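Local coordinates for protein LysR family transcriptional regulator (Vibrio vulnificus, PDB 5B7H) that probably acts as a DNA-binding LysR-type transcription regulator of the OxyR kind, represented here by its regulatory domain, at residues D52-T55 against N56-A60. The protein carries 1 engineered substitution. Numbering follows the deposited sequence.
Sequences DTTT and NLLTA
Asn56 crosses over the carboxylate of Asp52, its CB above the carbon CG and its ND2 giving a nearly straight hydrogen bond of 3.0 Å to OD2. That oxygen lies almost in the amide plane, whereas the donor comes from above the carboxylate, the two flat groups being turned 63° apart. OD2 is gripped a second time by the backbone N of Thr53 at 2.8 Å, from the same face, and two donors on one oxygen should help fix the carboxylate's rotation and favour its charged form. Thr53 is the N-cap of helix 54-62: chi1 of 74° tucks OG1 back between the two main-chain arms of its own residue, where it accepts from Asn56 N at 3.1 Å, giving that first-turn N-H the acceptor that no earlier helical carbonyl supplies. In this LysR regulatory domain, of the periplasmic-binding-protein type, the cap stands where strand 45-51 hands over to the helix, and Asp52 is still tied by backbone bonding to Cys22. Regular i to i+4 bonds follow, among them Thr53 O to Leu57 N at 2.8 Å. On the buried side Leu57 swings CD2 against Asp52 CB, 3.7 Å away, and continues onto Leu69 and Leu71 of strand 68-73. Leu58 runs alongside Thr54, its CD1 3.9 Å from the threonine CG2. One residue along, Thr55 O receives Thr59 N at 3.1 Å, with Thr59 OG1 equally near the same carbonyl oxygen.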
ATOM      1  N   ASP A  52       8.538  -0.925   5.514  1.00  8.45           N
ATOM      2  CA  ASP A  52       9.746  -0.971   4.680  1.00  8.93           C
ATOM      3  C   ASP A  52       9.971  -2.436   4.320  1.00  7.92           C
ATOM      4  O   ASP A  52       9.312  -3.325   4.868  1.00  9.03           O
ATOM      5  CB  ASP A  52      10.991  -0.355   5.364  1.00 10.66           C
ATOM      6  CG  ASP A  52      11.996   0.296   4.375  1.00 13.78           C
ATOM      7  OD1 ASP A  52      12.775   1.177   4.846  1.00 16.20           O
ATOM      8  OD2 ASP A  52      12.033  -0.075   3.144  1.00 14.87           O
ATOM      9  N   THR A  53      10.929  -2.646   3.391  1.00 11.44           N
ATOM     10  CA  THR A  53      11.358  -3.977   2.940  1.00 15.41           C
ATOM     11  C   THR A  53      12.021  -4.722   4.101  1.00  9.53           C
ATOM     12  O   THR A  53      12.598  -4.096   4.986  1.00  9.52           O
ATOM     13  CB  THR A  53      12.475  -3.820   1.842  1.00 13.89           C
ATOM     14  OG1 THR A  53      13.790  -3.405   2.384  1.00 21.08           O
ATOM     15  CG2 THR A  53      12.144  -2.926   0.889  1.00 14.67           C
ATOM     16  N   THR A  54      12.024  -6.065   4.019  1.00  8.05           N
ATOM     17  CA  THR A  54      12.655  -6.882   5.076  1.00  8.10           C
ATOM     18  C   THR A  54      14.098  -6.459   5.363  1.00  9.39           C
ATOM     19  O   THR A  54      14.470  -6.237   6.521  1.00 10.43           O
ATOM     20  CB  THR A  54      12.595  -8.369   4.701  1.00  9.40           C
ATOM     21  OG1 THR A  54      11.242  -8.786   4.640  1.00 11.56           O
ATOM     22  CG2 THR A  54      13.314  -9.247   5.739  1.00 11.75           C
ATOM     23  N   THR A  55      14.926  -6.337   4.326  1.00  9.80           N
ATOM     24  CA  THR A  55      16.312  -6.011   4.587  1.00 11.13           C
ATOM     25  C   THR A  55      16.452  -4.645   5.242  1.00  9.85           C
ATOM     26  O   THR A  55      17.287  -4.462   6.139  1.00 11.77           O
ATOM     27  CB  THR A  55      17.114  -6.106   3.283  1.00 14.54           C
ATOM     28  OG1 THR A  55      16.991  -7.445   2.761  1.00 18.79           O
ATOM     29  CG2 THR A  55      18.596  -5.761   3.501  1.00 20.92           C
ATOM     30  N   ASN A  56      15.682  -3.650   4.775  1.00  9.80           N
ATOM     31  CA  ASN A  56      15.767  -2.317   5.363  1.00 13.31           C
ATOM     32  C   ASN A  56      15.286  -2.318   6.813  1.00  9.55           C
ATOM     33  O   ASN A  56      15.835  -1.607   7.680  1.00 11.38           O
ATOM     34  CB  ASN A  56      14.961  -1.319   4.517  1.00 13.27           C
ATOM     35  CG  ASN A  56      15.662  -0.979   3.196  1.00 18.65           C
ATOM     36  OD1 ASN A  56      16.868  -1.180   3.061  1.00 16.16           O
ATOM     37  ND2 ASN A  56      14.896  -0.486   2.211  1.00 20.25           N
ATOM     38  N   LEU A  57      14.238  -3.103   7.094  1.00  8.52           N
ATOM     39  CA  LEU A  57      13.754  -3.154   8.472  1.00 10.29           C
ATOM     40  C   LEU A  57      14.788  -3.789   9.383  1.00  9.36           C
ATOM     41  O   LEU A  57      14.961  -3.346  10.528  1.00  9.65           O
ATOM     42  CB  LEU A  57      12.453  -3.956   8.564  1.00  8.15           C
ATOM     43  CG  LEU A  57      11.214  -3.318   7.912  1.00  9.76           C
ATOM     44  CD1 LEU A  57      10.033  -4.297   7.973  1.00  8.98           C
ATOM     45  CD2 LEU A  57      10.898  -2.000   8.625  1.00  8.97           C
ATOM     46  N   LEU A  58      15.444  -4.850   8.909  1.00  8.91           N
ATOM     47  CA  LEU A  58      16.463  -5.500   9.745  1.00  9.35           C
ATOM     48  C   LEU A  58      17.630  -4.542  10.046  1.00 10.25           C
ATOM     49  O   LEU A  58      18.157  -4.514  11.173  1.00 10.91           O
ATOM     50  CB  LEU A  58      16.935  -6.812   9.076  1.00 10.78           C
ATOM     51  CG  LEU A  58      15.902  -7.954   9.263  1.00 16.53           C
ATOM     52  CD1 LEU A  58      16.248  -9.068   8.258  1.00 16.89           C
ATOM     53  CD2 LEU A  58      15.898  -8.476  10.721  1.00 19.86           C
ATOM     54  N   THR A  59      18.066  -3.756   9.053  1.00 10.52           N
ATOM     55  CA  THR A  59      19.118  -2.771   9.322  1.00 13.47           C
ATOM     56  C   THR A  59      18.668  -1.754  10.373  1.00 12.45           C
ATOM     57  O   THR A  59      19.400  -1.471  11.334  1.00 12.66           O
ATOM     58  CB  THR A  59      19.431  -2.073   8.017  1.00 12.62           C
ATOM     59  OG1 THR A  59      19.869  -3.060   7.059  1.00 16.09           O
ATOM     60  CG2 THR A  59      20.501  -0.991   8.227  1.00 13.94           C
ATOM     61  N   ALA A  60      17.425  -1.261  10.252  1.00 10.26           N
ATOM     62  CA  ALA A  60      16.935  -0.318  11.244  1.00 11.26           C
ATOM     63  C   ALA A  60      16.842  -0.957  12.625  1.00 11.81           C
ATOM     64  O   ALA A  60      17.189  -0.318  13.635  1.00 12.24           O
ATOM     65  CB  ALA A  60      15.549   0.166  10.815  1.00 11.78           C
TER